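Local coordinates for Cas13d (uncultured Ruminococcus sp, PDB 6IV9), which is a CRISPR effector that binds crRNA and uses two HEPN domains for crRNA maturation and target RNA cleavage, at residues A[216-221]-A[311-316]; A[852-857]-A[881-886]; A[858-863]-A[871-876]. The protein carries 2 engineered substitutions. All coordinates share one frame; numbering follows the deposited sequence.

Contact 1: A[216-221]-A[311-316]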
loop_
_atom_site.group_PDB
_atom_site.type_symbol
_atom_site.label_atom_id
_atom_site.label_comp_id
_atom_site.label_asym_id
_atom_site.label_seq_id
_atom_site.Cartn_x
_atom_site.Cartn_y
_atom_site.Cartn_z
ATOM N N ARG A 216 11.069 16.413 17.920
ATOM C CA ARG A 216 11.773 16.733 19.180
ATOM C C ARG A 216 11.385 18.138 19.642
ATOM O O ARG A 216 11.826 18.547 20.702
ATOM C CB ARG A 216 13.278 16.540 19.010
ATOM C CG ARG A 216 13.699 15.081 19.083
ATOM C CD ARG A 216 15.114 14.783 18.659
ATOM N NE ARG A 216 15.332 15.138 17.271
ATOM C CZ ARG A 216 14.619 14.686 16.250
ATOM N NH1 ARG A 216 13.672 13.790 16.443
ATOM N NH2 ARG A 216 14.855 15.140 15.037
ATOM N N ASN A 217 10.578 18.833 18.850
ATOM C CA ASN A 217 10.067 20.163 19.249
ATOM C C ASN A 217 8.593 20.035 19.620
ATOM O O ASN A 217 7.827 19.478 18.853
ATOM C CB ASN A 217 10.154 21.194 18.130
ATOM C CG ASN A 217 11.571 21.575 17.794
ATOM O OD1 ASN A 217 12.437 21.527 18.649
ATOM N ND2 ASN A 217 11.808 21.926 16.549
ATOM N N THR A 218 8.225 20.558 20.780
ATOM C CA THR A 218 6.805 20.580 21.186
ATOM C C THR A 218 6.092 21.669 20.385
ATOM O O THR A 218 6.748 22.476 19.760
ATOM C CB THR A 218 6.629 20.959 22.659
ATOM O OG1 THR A 218 7.133 22.281 22.777
ATOM C CG2 THR A 218 7.337 20.021 23.607
ATOM N N TYR A 219 4.771 21.710 20.473
ATOM C CA TYR A 219 3.988 22.731 19.739
ATOM C C TYR A 219 4.397 24.121 20.235
ATOM O O TYR A 219 4.487 25.028 19.454
ATOM C CB TYR A 219 2.498 22.447 19.876
ATOM C CG TYR A 219 1.588 23.374 19.116
ATOM C CD1 TYR A 219 1.551 23.375 17.738
ATOM C CD2 TYR A 219 0.765 24.259 19.780
ATOM C CE1 TYR A 219 0.721 24.222 17.038
ATOM C CE2 TYR A 219 -0.069 25.117 19.095
ATOM C CZ TYR A 219 -0.102 25.093 17.718
ATOM O OH TYR A 219 -0.926 25.925 17.042
ATOM N N GLU A 220 4.668 24.237 21.525
ATOM C CA GLU A 220 5.044 25.546 22.104
ATOM C C GLU A 220 6.340 26.026 21.467
ATOM O O GLU A 220 6.389 27.161 21.047
ATOM C CB GLU A 220 5.239 25.375 23.603
ATOM C CG GLU A 220 5.977 26.525 24.243
ATOM C CD GLU A 220 5.105 27.739 24.467
ATOM O OE1 GLU A 220 5.654 28.792 24.802
ATOM O OE2 GLU A 220 3.892 27.622 24.320
ATOM N N VAL A 221 7.333 25.156 21.366
ATOM C CA VAL A 221 8.613 25.557 20.722
ATOM C C VAL A 221 8.367 25.896 19.253
ATOM O O VAL A 221 8.955 26.841 18.768
ATOM C CB VAL A 221 9.682 24.465 20.862
ATOM C CG1 VAL A 221 10.898 24.779 20.022
ATOM C CG2 VAL A 221 10.068 24.256 22.308
ATOM N N ASP A 311 8.015 14.044 23.482
ATOM C CA ASP A 311 7.143 14.646 24.514
ATOM C C ASP A 311 5.814 13.907 24.539
ATOM O O ASP A 311 5.297 13.603 23.495
ATOM C CB ASP A 311 6.880 16.121 24.240
ATOM C CG ASP A 311 6.259 16.829 25.422
ATOM O OD1 ASP A 311 5.058 16.705 25.619
ATOM O OD2 ASP A 311 7.000 17.476 26.134
ATOM N N PRO A 312 5.191 13.723 25.716
ATOM C CA PRO A 312 3.936 12.999 25.847
ATOM C C PRO A 312 2.771 13.641 25.081
ATOM O O PRO A 312 1.818 12.988 24.829
ATOM C CB PRO A 312 3.614 13.049 27.342
ATOM C CG PRO A 312 4.914 13.387 28.005
ATOM C CD PRO A 312 5.684 14.195 26.995
ATOM N N GLU A 313 2.898 14.912 24.722
ATOM C CA GLU A 313 1.813 15.607 23.984
ATOM C C GLU A 313 1.583 14.904 22.634
ATOM O O GLU A 313 0.476 14.858 22.185
ATOM C CB GLU A 313 2.077 17.107 23.889
ATOM C CG GLU A 313 3.249 17.500 23.016
ATOM C CD GLU A 313 3.364 18.995 22.794
ATOM O OE1 GLU A 313 3.206 19.721 23.755
ATOM O OE2 GLU A 313 3.599 19.407 21.684
ATOM N N TYR A 314 2.639 14.398 22.020
ATOM C CA TYR A 314 2.493 13.689 20.727
ATOM C C TYR A 314 1.649 12.437 20.920
ATOM O O TYR A 314 0.808 12.160 20.122
ATOM C CB TYR A 314 3.860 13.299 20.182
ATOM C CG TYR A 314 4.616 14.414 19.527
ATOM C CD1 TYR A 314 5.365 15.303 20.266
ATOM C CD2 TYR A 314 4.581 14.580 18.163
ATOM C CE1 TYR A 314 6.068 16.326 19.661
ATOM C CE2 TYR A 314 5.282 15.590 17.541
ATOM C CZ TYR A 314 6.026 16.473 18.292
ATOM O OH TYR A 314 6.709 17.449 17.655
ATOM N N ARG A 315 1.900 11.718 22.005
ATOM C CA ARG A 315 1.152 10.483 22.334
ATOM C C ARG A 315 -0.312 10.820 22.597
ATOM O O ARG A 315 -1.144 10.005 22.309
ATOM C CB ARG A 315 1.879 9.652 23.388
ATOM C CG ARG A 315 3.184 9.071 22.872
ATOM C CD ARG A 315 3.827 8.073 23.798
ATOM N NE ARG A 315 4.285 8.687 25.022
ATOM C CZ ARG A 315 5.340 9.457 25.122
ATOM N NH1 ARG A 315 6.111 9.661 24.078
ATOM N NH2 ARG A 315 5.621 10.038 26.264
ATOM N N ASP A 316 -0.575 11.988 23.163
ATOM C CA ASP A 316 -1.971 12.419 23.412
ATOM C C ASP A 316 -2.691 12.571 22.069
ATOM O O ASP A 316 -3.840 12.236 21.984
ATOM C CB ASP A 316 -1.999 13.694 24.240
ATOM C CG ASP A 316 -1.649 13.446 25.692
ATOM O OD1 ASP A 316 -1.728 12.312 26.120
ATOM O OD2 ASP A 316 -1.300 14.390 26.350
HETATM O O HOH W 1 3.555 22.382 23.495
#

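Contact 2: A[852-857]-A[881-886]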
loop_
_atom_site.group_PDB
_atom_site.type_symbol
_atom_site.label_atom_id
_atom_site.label_comp_id
_atom_site.label_asym_id
_atom_site.label_seq_id
_atom_site.Cartn_x
_atom_site.Cartn_y
_atom_site.Cartn_z
ATOM N N TYR A 852 6.072 7.300 -17.921
ATOM C CA TYR A 852 6.869 7.817 -16.792
ATOM C C TYR A 852 8.276 8.189 -17.254
ATOM O O TYR A 852 8.735 9.249 -16.947
ATOM C CB TYR A 852 6.972 6.704 -15.752
ATOM C CG TYR A 852 7.823 7.032 -14.561
ATOM C CD1 TYR A 852 7.284 7.635 -13.444
ATOM C CD2 TYR A 852 9.160 6.721 -14.534
ATOM C CE1 TYR A 852 8.056 7.941 -12.344
ATOM C CE2 TYR A 852 9.948 7.022 -13.444
ATOM C CZ TYR A 852 9.398 7.637 -12.345
ATOM O OH TYR A 852 10.177 7.912 -11.282
ATOM N N HIS A 853 8.921 7.295 -17.979
ATOM C CA HIS A 853 10.303 7.554 -18.450
ATOM C C HIS A 853 10.348 8.719 -19.450
ATOM O O HIS A 853 11.292 9.476 -19.412
ATOM C CB HIS A 853 10.987 6.249 -18.837
ATOM C CG HIS A 853 11.362 5.467 -17.630
ATOM N ND1 HIS A 853 12.288 5.905 -16.740
ATOM C CD2 HIS A 853 10.889 4.314 -17.135
ATOM C CE1 HIS A 853 12.394 5.043 -15.772
ATOM N NE2 HIS A 853 11.547 4.078 -15.982
ATOM N N TYR A 854 9.363 8.829 -20.328
ATOM C CA TYR A 854 9.418 9.969 -21.267
ATOM C C TYR A 854 9.325 11.286 -20.491
ATOM O O TYR A 854 10.129 12.149 -20.680
ATOM C CB TYR A 854 8.315 9.882 -22.318
ATOM C CG TYR A 854 8.323 11.105 -23.190
ATOM C CD1 TYR A 854 9.245 11.233 -24.207
ATOM C CD2 TYR A 854 7.473 12.168 -22.948
ATOM C CE1 TYR A 854 9.304 12.372 -24.980
ATOM C CE2 TYR A 854 7.518 13.318 -23.711
ATOM C CZ TYR A 854 8.438 13.416 -24.732
ATOM O OH TYR A 854 8.502 14.537 -25.483
ATOM N N VAL A 855 8.362 11.394 -19.593
ATOM C CA VAL A 855 8.195 12.638 -18.798
ATOM C C VAL A 855 9.446 12.854 -17.953
ATOM O O VAL A 855 9.930 13.950 -17.899
ATOM C CB VAL A 855 6.926 12.579 -17.928
ATOM C CG1 VAL A 855 6.811 13.777 -17.015
ATOM C CG2 VAL A 855 5.676 12.403 -18.761
ATOM N N MET A 856 9.966 11.795 -17.357
ATOM C CA MET A 856 11.164 11.938 -16.501
ATOM C C MET A 856 12.334 12.460 -17.337
ATOM O O MET A 856 13.003 13.338 -16.880
ATOM C CB MET A 856 11.560 10.590 -15.899
ATOM C CG MET A 856 12.808 10.658 -15.068
ATOM S SD MET A 856 12.662 11.605 -13.555
ATOM C CE MET A 856 11.760 10.441 -12.540
ATOM N N GLN A 857 12.544 11.905 -18.519
ATOM C CA GLN A 857 13.665 12.326 -19.395
ATOM C C GLN A 857 13.483 13.790 -19.810
ATOM O O GLN A 857 14.450 14.495 -19.868
ATOM C CB GLN A 857 13.834 11.323 -20.531
ATOM C CG GLN A 857 14.341 9.985 -20.036
ATOM C CD GLN A 857 14.411 8.886 -21.059
ATOM O OE1 GLN A 857 14.289 9.114 -22.247
ATOM N NE2 GLN A 857 14.612 7.676 -20.583
ATOM N N LYS A 881 13.375 14.655 -30.713
ATOM C CA LYS A 881 12.904 14.214 -32.050
ATOM C C LYS A 881 11.980 12.994 -31.994
ATOM O O LYS A 881 11.069 12.922 -32.798
ATOM C CB LYS A 881 14.095 13.879 -32.945
ATOM C CG LYS A 881 14.913 15.069 -33.413
ATOM C CD LYS A 881 16.229 14.638 -33.994
ATOM C CE LYS A 881 16.272 13.147 -34.245
ATOM N NZ LYS A 881 17.566 12.700 -34.811
ATOM N N ASN A 882 12.329 12.019 -31.167
ATOM C CA ASN A 882 11.623 10.716 -31.080
ATOM C C ASN A 882 10.206 10.783 -30.513
ATOM O O ASN A 882 9.467 9.890 -30.840
ATOM C CB ASN A 882 12.460 9.636 -30.402
ATOM C CG ASN A 882 13.709 9.296 -31.178
ATOM O OD1 ASN A 882 13.791 9.545 -32.368
ATOM N ND2 ASN A 882 14.678 8.714 -30.508
ATOM N N HIS A 883 9.934 11.689 -29.576
ATOM C CA HIS A 883 8.605 11.759 -28.912
ATOM C C HIS A 883 8.331 10.451 -28.152
ATOM O O HIS A 883 7.197 10.014 -28.094
ATOM C CB HIS A 883 7.508 12.119 -29.909
ATOM C CG HIS A 883 7.713 13.468 -30.491
ATOM N ND1 HIS A 883 7.501 14.604 -29.785
ATOM C CD2 HIS A 883 8.147 13.857 -31.699
ATOM C CE1 HIS A 883 7.786 15.640 -30.536
ATOM N NE2 HIS A 883 8.185 15.206 -31.697
ATOM N N GLY A 884 9.390 9.851 -27.635
ATOM C CA GLY A 884 9.312 8.615 -26.848
ATOM C C GLY A 884 10.556 8.477 -26.009
ATOM O O GLY A 884 11.564 8.994 -26.402
ATOM N N TYR A 885 10.492 7.727 -24.918
ATOM C CA TYR A 885 11.674 7.603 -24.036
ATOM C C TYR A 885 12.803 6.842 -24.736
ATOM O O TYR A 885 12.552 6.062 -25.614
ATOM C CB TYR A 885 11.289 6.960 -22.707
ATOM C CG TYR A 885 11.209 5.459 -22.726
ATOM C CD1 TYR A 885 10.090 4.804 -23.194
ATOM C CD2 TYR A 885 12.252 4.692 -22.250
ATOM C CE1 TYR A 885 10.011 3.423 -23.188
ATOM C CE2 TYR A 885 12.191 3.315 -22.237
ATOM C CZ TYR A 885 11.072 2.676 -22.721
ATOM O OH TYR A 885 11.023 1.328 -22.711
ATOM N N THR A 886 14.028 7.106 -24.308
ATOM C CA THR A 886 15.233 6.445 -24.849
ATOM C C THR A 886 15.649 5.339 -23.880
ATOM O O THR A 886 15.942 5.652 -22.757
ATOM C CB THR A 886 16.380 7.451 -24.974
ATOM O OG1 THR A 886 15.941 8.532 -25.789
ATOM C CG2 THR A 886 17.625 6.830 -25.550
#

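Contact 3: A[858-863]-A[871-876]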
loop_
_atom_site.group_PDB
_atom_site.type_symbol
_atom_site.label_atom_id
_atom_site.label_comp_id
_atom_site.label_asym_id
_atom_site.label_seq_id
_atom_site.Cartn_x
_atom_site.Cartn_y
_atom_site.Cartn_z
ATOM N N ARG A 858 12.260 14.202 -20.101
ATOM C CA ARG A 858 12.017 15.619 -20.454
ATOM C C ARG A 858 12.356 16.506 -19.255
ATOM O O ARG A 858 12.924 17.543 -19.451
ATOM C CB ARG A 858 10.574 15.809 -20.912
ATOM C CG ARG A 858 10.287 15.204 -22.274
ATOM C CD ARG A 858 11.035 15.888 -23.400
ATOM N NE ARG A 858 10.847 17.319 -23.373
ATOM C CZ ARG A 858 9.858 17.953 -23.965
ATOM N NH1 ARG A 858 8.939 17.290 -24.634
ATOM N NH2 ARG A 858 9.777 19.258 -23.879
ATOM N N CYS A 859 11.974 16.091 -18.051
ATOM C CA CYS A 859 12.274 16.884 -16.842
ATOM C C CYS A 859 13.786 16.949 -16.626
ATOM O O CYS A 859 14.269 17.980 -16.240
ATOM C CB CYS A 859 11.651 16.261 -15.601
ATOM S SG CYS A 859 9.842 16.279 -15.553
ATOM N N ILE A 860 14.484 15.842 -16.811
ATOM C CA ILE A 860 15.958 15.810 -16.580
ATOM C C ILE A 860 16.693 16.707 -17.581
ATOM O O ILE A 860 17.632 17.355 -17.181
ATOM C CB ILE A 860 16.501 14.373 -16.653
ATOM C CG1 ILE A 860 15.898 13.469 -15.581
ATOM C CG2 ILE A 860 18.011 14.363 -16.603
ATOM C CD1 ILE A 860 16.497 13.653 -14.242
ATOM N N THR A 861 16.272 16.686 -18.839
ATOM C CA THR A 861 16.980 17.427 -19.907
ATOM C C THR A 861 16.506 18.874 -20.033
ATOM O O THR A 861 17.079 19.575 -20.821
ATOM C CB THR A 861 16.847 16.696 -21.236
ATOM O OG1 THR A 861 15.462 16.613 -21.546
ATOM C CG2 THR A 861 17.474 15.326 -21.199
ATOM N N LYS A 862 15.491 19.282 -19.298
ATOM C CA LYS A 862 15.019 20.677 -19.388
ATOM C C LYS A 862 16.180 21.610 -19.047
ATOM O O LYS A 862 16.812 21.420 -18.026
ATOM C CB LYS A 862 13.854 20.883 -18.429
ATOM C CG LYS A 862 13.149 22.215 -18.556
ATOM C CD LYS A 862 12.409 22.580 -17.315
ATOM C CE LYS A 862 11.704 23.911 -17.447
ATOM N NZ LYS A 862 11.594 24.331 -18.863
ATOM N N ARG A 863 16.426 22.601 -19.909
ATOM C CA ARG A 863 17.520 23.586 -19.692
ATOM C C ARG A 863 16.980 24.752 -18.857
ATOM O O ARG A 863 16.161 25.529 -19.387
ATOM C CB ARG A 863 18.068 24.078 -21.036
ATOM C CG ARG A 863 19.555 23.819 -21.233
ATOM C CD ARG A 863 19.830 22.446 -21.818
ATOM N NE ARG A 863 19.267 22.289 -23.151
ATOM C CZ ARG A 863 19.912 22.572 -24.278
ATOM N NH1 ARG A 863 20.966 23.368 -24.256
ATOM N NH2 ARG A 863 19.498 22.060 -25.423
ATOM N N GLU A 871 25.939 21.567 -19.337
ATOM C CA GLU A 871 26.381 20.445 -20.208
ATOM C C GLU A 871 25.152 19.671 -20.702
ATOM O O GLU A 871 24.732 18.725 -20.007
ATOM C CB GLU A 871 27.339 19.526 -19.447
ATOM C CG GLU A 871 28.748 20.081 -19.336
ATOM C CD GLU A 871 29.469 20.244 -20.663
ATOM O OE1 GLU A 871 29.611 19.238 -21.386
ATOM O OE2 GLU A 871 29.889 21.378 -20.969
ATOM N N LYS A 872 24.618 20.110 -21.839
ATOM C CA LYS A 872 23.497 19.426 -22.519
ATOM C C LYS A 872 23.769 17.919 -22.501
ATOM O O LYS A 872 24.872 17.519 -22.863
ATOM C CB LYS A 872 23.456 19.914 -23.962
ATOM C CG LYS A 872 22.418 19.265 -24.849
ATOM C CD LYS A 872 21.859 20.255 -25.818
ATOM C CE LYS A 872 21.509 19.657 -27.155
ATOM N NZ LYS A 872 21.523 18.189 -27.073
ATOM N N ILE A 873 22.776 17.124 -22.100
ATOM C CA ILE A 873 22.940 15.648 -22.036
ATOM C C ILE A 873 22.928 15.136 -23.470
ATOM O O ILE A 873 22.115 15.605 -24.227
ATOM C CB ILE A 873 21.832 15.029 -21.154
ATOM C CG1 ILE A 873 21.956 15.505 -19.709
ATOM C CG2 ILE A 873 21.828 13.518 -21.228
ATOM C CD1 ILE A 873 20.723 15.313 -18.890
ATOM N N LYS A 874 23.725 14.118 -23.788
ATOM C CA LYS A 874 23.824 13.570 -25.167
ATOM C C LYS A 874 22.527 12.928 -25.682
ATOM O O LYS A 874 22.423 12.761 -26.877
ATOM C CB LYS A 874 24.972 12.569 -25.273
ATOM C CG LYS A 874 24.868 11.315 -24.423
ATOM C CD LYS A 874 25.982 10.345 -24.703
ATOM C CE LYS A 874 26.097 9.252 -23.670
ATOM N NZ LYS A 874 27.294 8.416 -23.878
ATOM N N TYR A 875 21.606 12.538 -24.806
ATOM C CA TYR A 875 20.333 11.909 -25.213
ATOM C C TYR A 875 19.264 12.961 -25.535
ATOM O O TYR A 875 18.267 12.588 -26.109
ATOM C CB TYR A 875 19.879 11.011 -24.065
ATOM C CG TYR A 875 20.818 9.874 -23.774
ATOM C CD1 TYR A 875 20.938 8.827 -24.655
ATOM C CD2 TYR A 875 21.582 9.848 -22.628
ATOM C CE1 TYR A 875 21.804 7.783 -24.419
ATOM C CE2 TYR A 875 22.452 8.809 -22.369
ATOM C CZ TYR A 875 22.560 7.771 -23.268
ATOM O OH TYR A 875 23.401 6.742 -23.044
ATOM N N GLU A 876 19.479 14.222 -25.183
ATOM C CA GLU A 876 18.437 15.265 -25.382
ATOM C C GLU A 876 17.948 15.357 -26.831
ATOM O O GLU A 876 16.754 15.332 -27.045
ATOM C CB GLU A 876 18.895 16.633 -24.876
ATOM C CG GLU A 876 17.805 17.674 -24.912
ATOM C CD GLU A 876 18.179 19.091 -24.520
ATOM O OE1 GLU A 876 17.805 20.016 -25.227
ATOM O OE2 GLU A 876 18.817 19.266 -23.501
#

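Contact 1: A[216-221]-A[311-316]
Glu313 reaches from the first turn of one helix to Tyr219 N at the start of another. Its OE2 accepts from Tyr219 N at 2.9 Å on the syn side of the carboxylate, with a fairly straight N-H (161°). With CG between its backbone N and carbonyl carbon (chi1 68°) and the chain extended beyond, Glu313 reaches across past Thr218, whose CB lies 3.5 Å from OE2. Toward helix 267-291 the fit is tight. Tyr314 points its hydroxyl at Asn217 O, giving a bond of 2.6 Å from OH, and that oxygen lies close to the ring plane. Tyr278 of helix 267-291 grips the same carbonyl, and His279 takes up Glu313 OE2 as a second partner. The outer side is looser: Thr218 CG2 merely touches Asp311 OD2 at 3.6 Å, and a water links Glu220 N to Glu313 OE1, which it meets at 2.7 Å. Both helices also carry their own N-caps, Thr218 OG1 receiving Val221 N and Asp311 OD1 receiving Glu313 N. The opening amides of helix 219-223 are thus met by a carboxylate, a water and a hydroxyl in turn, and the negative charge of Glu313 is probably favoured at this N-terminal end.

Contact 2: A[852-857]-A[881-886]
Gln857 and Thr886 meet as side-chain amide against backbone, both polar atoms of the glutamine being used. OE1 accepts from Thr886 N at 2.9 Å, in the carbonyl plane on a lone pair and almost straight (177°). NE2 in turn gives a longer bond, 3.3 Å, to Thr886 O, which sits out of the amide plane. This pair of bonds fixes the rotation of the amide; an alanine here would probably leave the N-H and C=O of Thr886 without these partners and free the loop to shift. Nearby, Tyr885 CB presses on the helix backbone, 3.6 Å from Tyr854 N. A chi1 of 82° carries the Tyr885 ring past the helix beside His853, its CG and CD2 both 4.0 Å from His853 CB, and on to Glu910, which bonds its OH. Tyr854 brings a ring edge to the chain, CD1 lying 3.5 Å from Gly884 C, and its hydroxyl is satisfied by Arg858; His853 NE2 bonds to Tyr745. His883, with positive phi, ends helix 876-882, and Thr886 precedes helix 887-893; the short connection between them packs across helix 848-861, in an all-helical region consistent with the second HEPN domain.

Contact 3: A[858-863]-A[871-876]
Arg863 NH2 donates to Glu876 OE1 at 2.7 Å, the shortest polar bond between the two segments and a salt bridge, although the arginine is poorly ordered. The oxygen lies near the guanidinium plane, at its edge, and is met on its syn side but well out of the carboxylate plane; the two flat groups are turned 61° apart, so they do not form a coplanar pair. Glu876 reaches this position because CG is anti to its backbone N (chi1 -173°) and the chain runs extended past Thr861, whose CB lies 3.9 Å from Glu876 CG. Its other oxygen, OE2, comes within 3.2 Å of Thr861 O, two acceptors without a bond between them. Deeper in, the contact turns apolar: Ile873 CD1 touches Ile860 CG2 at 3.7 Å and Thr861 CG2 at 4.0 Å, and Phe889 of helix 887-893 packs on all three residues. Thr861 OG1, by contrast, turns back to Gln857 O in its own helix. Chemically, then, an apolar seam is bordered by charge: Arg863 probably offsets the closeness of the Glu876 carboxylate to a carbonyl oxygen, though its disorder makes this a loose restraint, and Glu876 serves Arg863 while Asp877 serves Lys872.

In the fold
Read from the N terminus, contact 1 comes first: it closes a loop of 89 residues, more than half of them helical, bringing the starts of helices 219-223 and 312-330 together beside helix 267-291, within what is probably the first HEPN domain. Far later in the chain, helix 848-861 serves both remaining contacts. Contact 3 closes the short excursion after that helix, and it is nested inside the loop closed by contact 2, which brings the following linker back to an earlier turn. The two touch where Thr886 packs on Tyr875, their centres about 11 Å apart. Contact 1 lies remote from this pair, about 46 Å from contact 2 between centres.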